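Local coordinates for universal stress protein MJ0577 (Methanocaldococcus jannaschii, PDB 1MJH), which binds ATP with a manganese ion as a homodimer of the universal stress protein A family, its wider cellular role being unsettled, at residues K7-T12 and V113-D118; S15-I20 and K131-E136; N145-S150 and V154-R159. All blocks are in the same frame, centred on the assembly; numbering follows the deposited sequence.

Contact 1: residues K7-T12 and V113-D118; sequences KILYPT and VKIAED. With ATP (adenosine-5'-triphosphate), chain F.
L9 meets A116 and I115 where helix 108-118 packs onto strand 7-11, a central strand of the five-stranded parallel sheet in this Rossmann-like alpha/beta fold. The helix belongs to the beta-alpha-beta crossover from strand 98-106 to strand 123-127, which passes over strands 35-43 and 7-11 on its way. L9 has the largest share of the contact. Its CG stands anti to the backbone N (chi1 174°), and this carries the isopropyl fork off the sheet to the helix, one methyl for each partner. CD2 comes up against CB of A116 at 3.8 Å and lies almost as near the helix backbone, 3.9 Å from A116 N. With only a methyl at A116, the two main chains draw together to 6.3 Å between the CA atoms of L9 and A116. The other branch, CD1, reaches the CG2 methyl of I115 more loosely, at 4.3 Å. No hydrogen bond joins the segments; this is purely apolar packing, and all three residues are buried.

Neighbouring strands complete the surroundings: L9 also rests on I37, I115 on L39 and A116 on I124. On the opposite face of the sheet, Y10 packs against helix 16-27.

Two residues beyond L9 the strand reaches the nucleotide. P11 lays its CB 3.4 Å from adenine N3 of ATP, while the T12 carbonyl O approaches C2 of the same base at 3.1 Å. The ribose is anchored by a hydrogen bond in which ATP O2' donates to P11 O at 2.7 Å.

Contact 2: residues S15-I20 and K131-E136; sequences SETAEI and KTNLKE. With ATP (adenosine-5'-triphosphate), chain F.
K131 lies against S15 with both its backbone and its aliphatic chain: K131 N is 3.7 Å from S15 CB, and K131 CD touches the same CB at 4.1 Å. A bend at chi2 (-69°) folds the lysine chain back along S15, with CE near the serine backbone. K131 N also makes a weak hydrogen bond to D13.

T132 turns to the nucleotide instead. Its backbone N donates to ATP O2B at 3.0 Å and nearly straight (163°), and its OG1 donates to O3G at 2.8 Å, so one residue holds both the beta and gamma phosphates. N133 adds its backbone N to ATP O1B at 2.9 Å. This is the phosphate-binding loop of the G-2X-G-9X-G(S/T) motif known from ATP-binding members of the family. The N133 amide has a partner for each end: ND2 donates to a water at 2.9 Å, which gives a weak bond to E16 OE2 at the helix start, while OD1 accepts from R159. The carbonyls of L134 and K135 are also held by R159.

Across from the loop, S15 is the N-cap of helix 16-27, its OG accepting from A18 N at 3.0 Å (162°) and also bonded to D13. An alanine here is likely to leave A18 N without its cap and D13 without its hydroxyl partner, letting the first helical turn fray.

The contact thus sets the start of helix 16-27, which follows strand 7-11, beside the loop running from strand 123-127 to helix 141-149.

Contact 3: residues N145-S150 and V154-R159; sequences NVIKKS and VLVVKR
I147 and V154 meet without any flat group between them: no ring, amide or guanidinium enters the contact, which is made wholly of branched aliphatic chains. I147 sets its CG1 over V154, 3.9 Å from V154 CG1, the two side chains crossing obliquely. Its chi1 of -71° brings CG1 down onto V154, and the extended chi2 (166°) carries CD1 along the strand, where it passes at about a right angle across V156, CD1 to CG2 3.7 Å. V146 covers the other branch of V154, its CG1 4.1 Å from V154 CG2. All four residues are buried.

Helix 145-149 runs nearly antiparallel to strand 154-157 (159°), their axes 9.8 Å apart, as expected where a beta-alpha-beta unit descends from its helix into its second strand. V146 also packs on I112 of the adjacent helix 108-118 and on I124 and M126 of strand 123-127. On the other face of the sheet V157 lies on helix 16-27. Strand 154-157 is the last of its own chain's sheet, but it pairs antiparallel with a strand of the second subunit, so that the helix and strand of this unit stand at the dimer interface.

Contacts 1 and 3 pack helices on the same sheet, while contacts 1 and 2 both reach ATP. The latter two have centres about 20 Å apart and meet it at the ribose and base in one and at the beta and gamma phosphates in the other; between them Y10 OH and A18 O lie 2.6 Å apart, a probable hydrogen bond. Contact 3 is about 14 Å from contact 2, centre to centre, and is tied to it by R159, whose NH1 is 2.9 Å from N133 OD1. Contacts 1 and 3, about 12 Å apart between centres, share a sheet face, V113 CG2 packing 4.1 Å from V146 CA.

Contact 1: residues K7-T12 and V113-D118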
loop_
_atom_site.group_PDB
_atom_site.type_symbol
_atom_site.label_atom_id
_atom_site.label_comp_id
_atom_site.label_asym_id
_atom_site.label_seq_id
_atom_site.Cartn_x
_atom_site.Cartn_y
_atom_site.Cartn_z
ATOM N N LYS B 7 9.655 9.820 -6.795
ATOM C CA LYS B 7 10.676 8.806 -6.583
ATOM C C LYS B 7 10.085 7.592 -5.889
ATOM O O LYS B 7 9.395 7.696 -4.854
ATOM C CB LYS B 7 11.817 9.417 -5.736
ATOM C CG LYS B 7 13.024 8.486 -5.643
ATOM C CD LYS B 7 14.050 9.083 -4.665
ATOM C CE LYS B 7 14.587 10.398 -5.243
ATOM N NZ LYS B 7 15.927 10.650 -4.603
ATOM N N ILE B 8 10.187 6.430 -6.536
ATOM C CA ILE B 8 9.623 5.177 -6.016
ATOM C C ILE B 8 10.707 4.202 -5.564
ATOM O O ILE B 8 11.726 4.016 -6.276
ATOM C CB ILE B 8 8.873 4.497 -7.211
ATOM C CG1 ILE B 8 7.724 5.365 -7.658
ATOM C CG2 ILE B 8 8.376 3.098 -6.836
ATOM C CD1 ILE B 8 7.240 5.063 -9.095
ATOM N N LEU B 9 10.464 3.516 -4.451
ATOM C CA LEU B 9 11.358 2.419 -4.046
ATOM C C LEU B 9 10.681 1.124 -4.494
ATOM O O LEU B 9 9.522 0.914 -4.102
ATOM C CB LEU B 9 11.644 2.297 -2.546
ATOM C CG LEU B 9 12.456 1.093 -2.045
ATOM C CD1 LEU B 9 13.868 1.091 -2.684
ATOM C CD2 LEU B 9 12.629 1.066 -0.528
ATOM N N TYR B 10 11.363 0.272 -5.276
ATOM C CA TYR B 10 10.775 -0.976 -5.713
ATOM C C TYR B 10 11.740 -2.081 -5.306
ATOM O O TYR B 10 12.792 -2.293 -5.945
ATOM C CB TYR B 10 10.571 -1.009 -7.254
ATOM C CG TYR B 10 10.265 -2.375 -7.803
ATOM C CD1 TYR B 10 9.247 -3.151 -7.228
ATOM C CD2 TYR B 10 10.965 -2.907 -8.880
ATOM C CE1 TYR B 10 8.947 -4.405 -7.728
ATOM C CE2 TYR B 10 10.664 -4.167 -9.378
ATOM C CZ TYR B 10 9.670 -4.899 -8.798
ATOM O OH TYR B 10 9.351 -6.174 -9.264
ATOM N N PRO B 11 11.507 -2.678 -4.157
ATOM C CA PRO B 11 12.343 -3.761 -3.659
ATOM C C PRO B 11 11.826 -5.078 -4.251
ATOM O O PRO B 11 10.637 -5.363 -4.168
ATOM C CB PRO B 11 12.093 -3.736 -2.155
ATOM C CG PRO B 11 10.716 -3.154 -1.956
ATOM C CD PRO B 11 10.395 -2.381 -3.209
ATOM N N THR B 12 12.733 -5.820 -4.884
ATOM C CA THR B 12 12.297 -7.076 -5.495
ATOM C C THR B 12 13.131 -8.252 -5.036
ATOM O O THR B 12 14.348 -8.108 -4.843
ATOM C CB THR B 12 12.385 -6.963 -7.052
ATOM O OG1 THR B 12 12.015 -8.254 -7.549
ATOM C CG2 THR B 12 13.792 -6.669 -7.539
ATOM N N VAL B 113 13.646 -0.504 4.682
ATOM C CA VAL B 113 13.256 0.672 5.474
ATOM C C VAL B 113 14.356 1.735 5.461
ATOM O O VAL B 113 14.066 2.913 5.293
ATOM C CB VAL B 113 12.948 0.225 6.910
ATOM C CG1 VAL B 113 12.733 1.420 7.847
ATOM C CG2 VAL B 113 11.647 -0.619 6.900
ATOM N N LYS B 114 15.596 1.305 5.620
ATOM C CA LYS B 114 16.720 2.250 5.669
ATOM C C LYS B 114 16.897 3.008 4.363
ATOM O O LYS B 114 17.098 4.230 4.309
ATOM C CB LYS B 114 17.974 1.464 6.064
ATOM C CG LYS B 114 19.278 2.176 5.804
ATOM C CD LYS B 114 20.455 1.332 6.309
ATOM C CE LYS B 114 21.675 1.696 5.468
ATOM N NZ LYS B 114 22.864 0.863 5.801
ATOM N N ILE B 115 16.852 2.263 3.247
ATOM C CA ILE B 115 17.065 2.837 1.937
ATOM C C ILE B 115 15.892 3.673 1.508
ATOM O O ILE B 115 16.054 4.742 0.926
ATOM C CB ILE B 115 17.438 1.714 0.926
ATOM C CG1 ILE B 115 18.866 1.217 1.231
ATOM C CG2 ILE B 115 17.340 2.290 -0.487
ATOM C CD1 ILE B 115 19.248 -0.029 0.444
ATOM N N ALA B 116 14.630 3.345 1.916
ATOM C CA ALA B 116 13.562 4.258 1.601
ATOM C C ALA B 116 13.760 5.651 2.258
ATOM O O ALA B 116 13.510 6.647 1.575
ATOM C CB ALA B 116 12.241 3.736 2.142
ATOM N N GLU B 117 14.244 5.574 3.507
ATOM C CA GLU B 117 14.535 6.857 4.190
ATOM C C GLU B 117 15.764 7.569 3.607
ATOM O O GLU B 117 15.668 8.784 3.282
ATOM C CB GLU B 117 14.798 6.419 5.654
ATOM C CG GLU B 117 15.376 7.526 6.557
ATOM C CD GLU B 117 14.463 8.701 6.773
ATOM O OE1 GLU B 117 13.217 8.583 6.702
ATOM O OE2 GLU B 117 14.960 9.837 7.066
ATOM N N ASP B 118 16.815 6.809 3.286
ATOM C CA ASP B 118 18.073 7.474 2.813
ATOM C C ASP B 118 17.886 8.123 1.461
ATOM O O ASP B 118 18.425 9.216 1.158
ATOM C CB ASP B 118 19.199 6.448 2.861
ATOM C CG ASP B 118 19.712 6.077 4.232
ATOM O OD1 ASP B 118 19.263 6.619 5.262
ATOM O OD2 ASP B 118 20.603 5.225 4.442
HETATM P PG ATP F . 8.540 -14.851 4.052
HETATM O O1G ATP F . 8.038 -14.159 5.271
HETATM O O2G ATP F . 9.774 -14.255 3.661
HETATM O O3G ATP F . 8.671 -16.305 4.230
HETATM P PB ATP F . 7.278 -14.330 1.435
HETATM O O1B ATP F . 6.127 -15.029 0.849
HETATM O O2B ATP F . 8.520 -14.716 0.756
HETATM O O3B ATP F . 7.334 -14.600 2.985
HETATM P PA ATP F . 7.965 -11.429 1.492
HETATM O O1A ATP F . 7.451 -10.703 2.627
HETATM O O2A ATP F . 9.342 -11.788 1.499
HETATM O O3A ATP F . 7.023 -12.761 1.303
HETATM O "O5'" ATP F . 7.754 -10.785 0.068
HETATM C "C5'" ATP F . 6.985 -9.556 0.010
HETATM C "C4'" ATP F . 7.691 -8.568 -0.900
HETATM O "O4'" ATP F . 8.905 -8.105 -0.184
HETATM C "C3'" ATP F . 8.238 -9.096 -2.217
HETATM O "O3'" ATP F . 7.238 -9.196 -3.240
HETATM C "C2'" ATP F . 9.324 -8.032 -2.513
HETATM O "O2'" ATP F . 8.689 -6.849 -3.040
HETATM C "C1'" ATP F . 9.898 -7.792 -1.092
HETATM N N9 ATP F . 11.099 -8.567 -0.811
HETATM C C8 ATP F . 11.226 -9.747 -0.164
HETATM N N7 ATP F . 12.476 -10.138 -0.004
HETATM C C5 ATP F . 13.187 -9.214 -0.609
HETATM C C6 ATP F . 14.558 -9.100 -0.768
HETATM N N6 ATP F . 15.384 -10.035 -0.298
HETATM N N1 ATP F . 14.999 -8.032 -1.427
HETATM C C2 ATP F . 14.142 -7.065 -1.890
HETATM N N3 ATP F . 12.802 -7.084 -1.777
HETATM C C4 ATP F . 12.431 -8.220 -1.143
#

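Contact 2: residues S15-I20 and K131-E136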
loop_
_atom_site.group_PDB
_atom_site.type_symbol
_atom_site.label_atom_id
_atom_site.label_comp_id
_atom_site.label_asym_id
_atom_site.label_seq_id
_atom_site.Cartn_x
_atom_site.Cartn_y
_atom_site.Cartn_z
ATOM N N SER B 15 10.484 -12.647 -7.166
ATOM C CA SER B 15 9.387 -13.625 -7.049
ATOM C C SER B 15 8.248 -13.313 -8.012
ATOM O O SER B 15 8.204 -12.245 -8.613
ATOM C CB SER B 15 8.799 -13.611 -5.634
ATOM O OG SER B 15 8.231 -12.312 -5.375
ATOM N N GLU B 16 7.362 -14.298 -8.246
ATOM C CA GLU B 16 6.212 -14.016 -9.103
ATOM C C GLU B 16 5.418 -12.818 -8.603
ATOM O O GLU B 16 4.896 -12.031 -9.394
ATOM C CB GLU B 16 5.341 -15.262 -9.094
ATOM C CG GLU B 16 3.919 -15.218 -9.574
ATOM C CD GLU B 16 3.303 -16.597 -9.261
ATOM O OE1 GLU B 16 3.629 -17.437 -10.143
ATOM O OE2 GLU B 16 2.619 -16.771 -8.220
ATOM N N THR B 17 5.194 -12.750 -7.269
ATOM C CA THR B 17 4.399 -11.604 -6.781
ATOM C C THR B 17 5.154 -10.284 -6.963
ATOM O O THR B 17 4.539 -9.294 -7.353
ATOM C CB THR B 17 4.073 -11.799 -5.275
ATOM O OG1 THR B 17 3.356 -13.062 -5.133
ATOM C CG2 THR B 17 3.054 -10.762 -4.852
ATOM N N ALA B 18 6.453 -10.254 -6.745
ATOM C CA ALA B 18 7.206 -9.006 -7.001
ATOM C C ALA B 18 7.056 -8.618 -8.473
ATOM O O ALA B 18 7.116 -7.444 -8.860
ATOM C CB ALA B 18 8.683 -9.177 -6.594
ATOM N N GLU B 19 7.018 -9.597 -9.414
ATOM C CA GLU B 19 6.809 -9.243 -10.837
ATOM C C GLU B 19 5.456 -8.636 -11.096
ATOM O O GLU B 19 5.350 -7.744 -11.936
ATOM C CB GLU B 19 7.011 -10.506 -11.704
ATOM C CG GLU B 19 8.523 -10.727 -11.875
ATOM C CD GLU B 19 9.053 -9.819 -12.995
ATOM O OE1 GLU B 19 8.483 -9.695 -14.117
ATOM O OE2 GLU B 19 10.119 -9.209 -12.708
ATOM N N ILE B 20 4.389 -9.014 -10.333
ATOM C CA ILE B 20 3.137 -8.311 -10.443
ATOM C C ILE B 20 3.327 -6.855 -10.011
ATOM O O ILE B 20 2.781 -5.940 -10.629
ATOM C CB ILE B 20 1.987 -8.927 -9.609
ATOM C CG1 ILE B 20 1.910 -10.429 -9.956
ATOM C CG2 ILE B 20 0.659 -8.256 -9.962
ATOM C CD1 ILE B 20 0.860 -11.163 -9.120
ATOM N N LYS B 131 9.284 -15.108 -2.321
ATOM C CA LYS B 131 9.732 -16.462 -2.760
ATOM C C LYS B 131 9.144 -17.575 -1.910
ATOM O O LYS B 131 9.015 -18.681 -2.458
ATOM C CB LYS B 131 11.259 -16.490 -2.718
ATOM C CG LYS B 131 12.027 -15.667 -3.744
ATOM C CD LYS B 131 11.828 -16.297 -5.139
ATOM C CE LYS B 131 12.851 -15.756 -6.112
ATOM N NZ LYS B 131 12.879 -16.607 -7.346
ATOM N N THR B 132 8.732 -17.388 -0.645
ATOM C CA THR B 132 8.093 -18.476 0.084
ATOM C C THR B 132 6.685 -18.724 -0.394
ATOM O O THR B 132 6.282 -19.825 -0.815
ATOM C CB THR B 132 8.089 -18.135 1.597
ATOM O OG1 THR B 132 9.449 -17.786 1.950
ATOM C CG2 THR B 132 7.605 -19.251 2.500
ATOM N N ASN B 133 5.881 -17.634 -0.400
ATOM C CA ASN B 133 4.488 -17.702 -0.815
ATOM C C ASN B 133 3.754 -18.977 -0.405
ATOM O O ASN B 133 3.247 -19.721 -1.250
ATOM C CB ASN B 133 4.351 -17.359 -2.314
ATOM C CG ASN B 133 2.899 -17.104 -2.668
ATOM O OD1 ASN B 133 2.038 -16.836 -1.819
ATOM N ND2 ASN B 133 2.598 -17.166 -3.974
ATOM N N LEU B 134 3.650 -19.148 0.914
ATOM C CA LEU B 134 2.839 -20.278 1.458
ATOM C C LEU B 134 1.391 -19.847 1.503
ATOM O O LEU B 134 0.984 -18.778 1.957
ATOM C CB LEU B 134 3.401 -20.551 2.844
ATOM C CG LEU B 134 2.969 -21.847 3.526
ATOM C CD1 LEU B 134 3.414 -23.023 2.653
ATOM C CD2 LEU B 134 3.615 -21.933 4.909
ATOM N N LYS B 135 0.493 -20.712 0.965
ATOM C CA LYS B 135 -0.916 -20.374 0.893
ATOM C C LYS B 135 -1.536 -19.938 2.197
ATOM O O LYS B 135 -2.314 -18.965 2.206
ATOM C CB LYS B 135 -1.695 -21.614 0.376
ATOM C CG LYS B 135 -3.199 -21.359 0.226
ATOM C CD LYS B 135 -3.490 -20.383 -0.902
ATOM C CE LYS B 135 -4.819 -19.663 -0.775
ATOM N NZ LYS B 135 -5.860 -20.184 -1.706
ATOM N N GLU B 136 -1.151 -20.564 3.336
ATOM C CA GLU B 136 -1.777 -20.210 4.593
ATOM C C GLU B 136 -1.297 -18.855 5.109
ATOM O O GLU B 136 -1.950 -18.347 6.001
ATOM C CB GLU B 136 -1.535 -21.270 5.695
ATOM C CG GLU B 136 -0.045 -21.418 5.992
ATOM C CD GLU B 136 0.281 -22.549 6.948
ATOM O OE1 GLU B 136 -0.280 -22.517 8.060
ATOM O OE2 GLU B 136 1.094 -23.427 6.582
HETATM P PG ATP F . 8.540 -14.851 4.052
HETATM O O1G ATP F . 8.038 -14.159 5.271
HETATM O O2G ATP F . 9.774 -14.255 3.661
HETATM O O3G ATP F . 8.671 -16.305 4.230
HETATM P PB ATP F . 7.278 -14.330 1.435
HETATM O O1B ATP F . 6.127 -15.029 0.849
HETATM O O2B ATP F . 8.520 -14.716 0.756
HETATM O O3B ATP F . 7.334 -14.600 2.985
HETATM P PA ATP F . 7.965 -11.429 1.492
HETATM O O1A ATP F . 7.451 -10.703 2.627
HETATM O O2A ATP F . 9.342 -11.788 1.499
HETATM O O3A ATP F . 7.023 -12.761 1.303
HETATM O "O5'" ATP F . 7.754 -10.785 0.068
HETATM C "C5'" ATP F . 6.985 -9.556 0.010
HETATM C "C4'" ATP F . 7.691 -8.568 -0.900
HETATM O "O4'" ATP F . 8.905 -8.105 -0.184
HETATM C "C3'" ATP F . 8.238 -9.096 -2.217
HETATM O "O3'" ATP F . 7.238 -9.196 -3.240
HETATM C "C2'" ATP F . 9.324 -8.032 -2.513
HETATM O "O2'" ATP F . 8.689 -6.849 -3.040
HETATM C "C1'" ATP F . 9.898 -7.792 -1.092
HETATM N N9 ATP F . 11.099 -8.567 -0.811
HETATM C C8 ATP F . 11.226 -9.747 -0.164
HETATM N N7 ATP F . 12.476 -10.138 -0.004
HETATM C C5 ATP F . 13.187 -9.214 -0.609
HETATM C C6 ATP F . 14.558 -9.100 -0.768
HETATM N N6 ATP F . 15.384 -10.035 -0.298
HETATM N N1 ATP F . 14.999 -8.032 -1.427
HETATM C C2 ATP F . 14.142 -7.065 -1.890
HETATM N N3 ATP F . 12.802 -7.084 -1.777
HETATM C C4 ATP F . 12.431 -8.220 -1.143
HETATM O O HOH W 1 4.622 -17.167 -6.085
#

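Contact 3: residues N145-S150 and V154-R159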
loop_
_atom_site.group_PDB
_atom_site.type_symbol
_atom_site.label_atom_id
_atom_site.label_comp_id
_atom_site.label_asym_id
_atom_site.label_seq_id
_atom_site.Cartn_x
_atom_site.Cartn_y
_atom_site.Cartn_z
ATOM N N ASN B 145 6.761 -6.247 8.034
ATOM C CA ASN B 145 7.729 -5.384 8.764
ATOM C C ASN B 145 7.941 -4.035 8.117
ATOM O O ASN B 145 8.136 -3.030 8.821
ATOM C CB ASN B 145 9.085 -6.099 8.780
ATOM C CG ASN B 145 9.289 -7.057 9.909
ATOM O OD1 ASN B 145 9.189 -6.726 11.103
ATOM N ND2 ASN B 145 9.624 -8.316 9.581
ATOM N N VAL B 146 7.988 -3.956 6.767
ATOM C CA VAL B 146 8.156 -2.633 6.158
ATOM C C VAL B 146 6.963 -1.734 6.411
ATOM O O VAL B 146 7.137 -0.527 6.688
ATOM C CB VAL B 146 8.384 -2.785 4.627
ATOM C CG1 VAL B 146 8.255 -1.424 3.937
ATOM C CG2 VAL B 146 9.742 -3.487 4.457
ATOM N N ILE B 147 5.723 -2.260 6.363
ATOM C CA ILE B 147 4.599 -1.363 6.635
ATOM C C ILE B 147 4.666 -0.842 8.082
ATOM O O ILE B 147 4.328 0.322 8.338
ATOM C CB ILE B 147 3.269 -2.133 6.418
ATOM C CG1 ILE B 147 3.076 -2.385 4.898
ATOM C CG2 ILE B 147 2.097 -1.380 7.011
ATOM C CD1 ILE B 147 1.966 -3.447 4.763
ATOM N N LYS B 148 4.959 -1.707 9.023
ATOM C CA LYS B 148 4.981 -1.357 10.451
ATOM C C LYS B 148 6.191 -0.488 10.801
ATOM O O LYS B 148 6.068 0.264 11.756
ATOM C CB LYS B 148 5.057 -2.625 11.314
ATOM C CG LYS B 148 3.714 -3.383 11.222
ATOM C CD LYS B 148 3.642 -4.591 12.107
ATOM C CE LYS B 148 2.190 -5.090 12.211
ATOM N NZ LYS B 148 2.271 -6.378 13.014
ATOM N N LYS B 149 7.279 -0.636 10.049
ATOM C CA LYS B 149 8.474 0.127 10.540
ATOM C C LYS B 149 8.742 1.341 9.711
ATOM O O LYS B 149 9.500 2.210 10.198
ATOM C CB LYS B 149 9.652 -0.847 10.608
ATOM C CG LYS B 149 9.592 -1.860 11.761
ATOM C CD LYS B 149 10.659 -2.934 11.622
ATOM C CE LYS B 149 10.449 -4.108 12.561
ATOM N NZ LYS B 149 11.660 -4.975 12.606
ATOM N N SER B 150 8.448 1.403 8.419
ATOM C CA SER B 150 8.652 2.591 7.620
ATOM C C SER B 150 7.570 3.625 7.792
ATOM O O SER B 150 6.363 3.294 7.907
ATOM C CB SER B 150 8.731 2.174 6.135
ATOM O OG SER B 150 8.962 3.316 5.303
ATOM N N VAL B 154 3.076 2.699 1.541
ATOM C CA VAL B 154 3.421 1.406 0.918
ATOM C C VAL B 154 2.244 0.876 0.084
ATOM O O VAL B 154 1.143 0.693 0.624
ATOM C CB VAL B 154 3.704 0.374 2.015
ATOM C CG1 VAL B 154 4.094 -0.987 1.363
ATOM C CG2 VAL B 154 4.913 0.765 2.886
ATOM N N LEU B 155 2.513 0.718 -1.201
ATOM C CA LEU B 155 1.508 0.057 -2.095
ATOM C C LEU B 155 1.787 -1.432 -2.023
ATOM O O LEU B 155 2.817 -1.868 -2.511
ATOM C CB LEU B 155 1.587 0.626 -3.509
ATOM C CG LEU B 155 0.677 -0.117 -4.546
ATOM C CD1 LEU B 155 -0.774 -0.080 -4.095
ATOM C CD2 LEU B 155 0.790 0.583 -5.928
ATOM N N VAL B 156 0.864 -2.231 -1.496
ATOM C CA VAL B 156 0.990 -3.660 -1.383
ATOM C C VAL B 156 0.208 -4.324 -2.524
ATOM O O VAL B 156 -0.993 -4.151 -2.621
ATOM C CB VAL B 156 0.387 -4.178 -0.061
ATOM C CG1 VAL B 156 0.602 -5.695 -0.010
ATOM C CG2 VAL B 156 0.999 -3.506 1.189
ATOM N N VAL B 157 0.937 -4.978 -3.434
ATOM C CA VAL B 157 0.319 -5.604 -4.594
ATOM C C VAL B 157 0.127 -7.093 -4.269
ATOM O O VAL B 157 1.120 -7.753 -3.934
ATOM C CB VAL B 157 1.247 -5.467 -5.801
ATOM C CG1 VAL B 157 0.650 -6.136 -7.058
ATOM C CG2 VAL B 157 1.447 -3.980 -6.175
ATOM N N LYS B 158 -1.094 -7.585 -4.392
ATOM C CA LYS B 158 -1.312 -8.963 -3.879
ATOM C C LYS B 158 -0.860 -10.032 -4.857
ATOM O O LYS B 158 -0.777 -9.869 -6.074
ATOM C CB LYS B 158 -2.827 -9.218 -3.628
ATOM C CG LYS B 158 -3.452 -8.170 -2.684
ATOM C CD LYS B 158 -2.852 -8.167 -1.317
ATOM C CE LYS B 158 -2.676 -9.486 -0.551
ATOM N NZ LYS B 158 -4.041 -10.092 -0.214
ATOM N N ARG B 159 -0.597 -11.201 -4.271
ATOM C CA ARG B 159 -0.180 -12.365 -5.075
ATOM C C ARG B 159 -1.328 -12.846 -5.959
ATOM O O ARG B 159 -2.446 -12.435 -5.803
ATOM C CB ARG B 159 0.204 -13.497 -4.104
ATOM C CG ARG B 159 -0.974 -13.900 -3.194
ATOM C CD ARG B 159 -0.564 -15.063 -2.268
ATOM N NE ARG B 159 -1.653 -15.383 -1.321
ATOM C CZ ARG B 159 -1.481 -16.253 -0.310
ATOM N NH1 ARG B 159 -0.307 -16.835 -0.077
ATOM N NH2 ARG B 159 -2.467 -16.521 0.539
#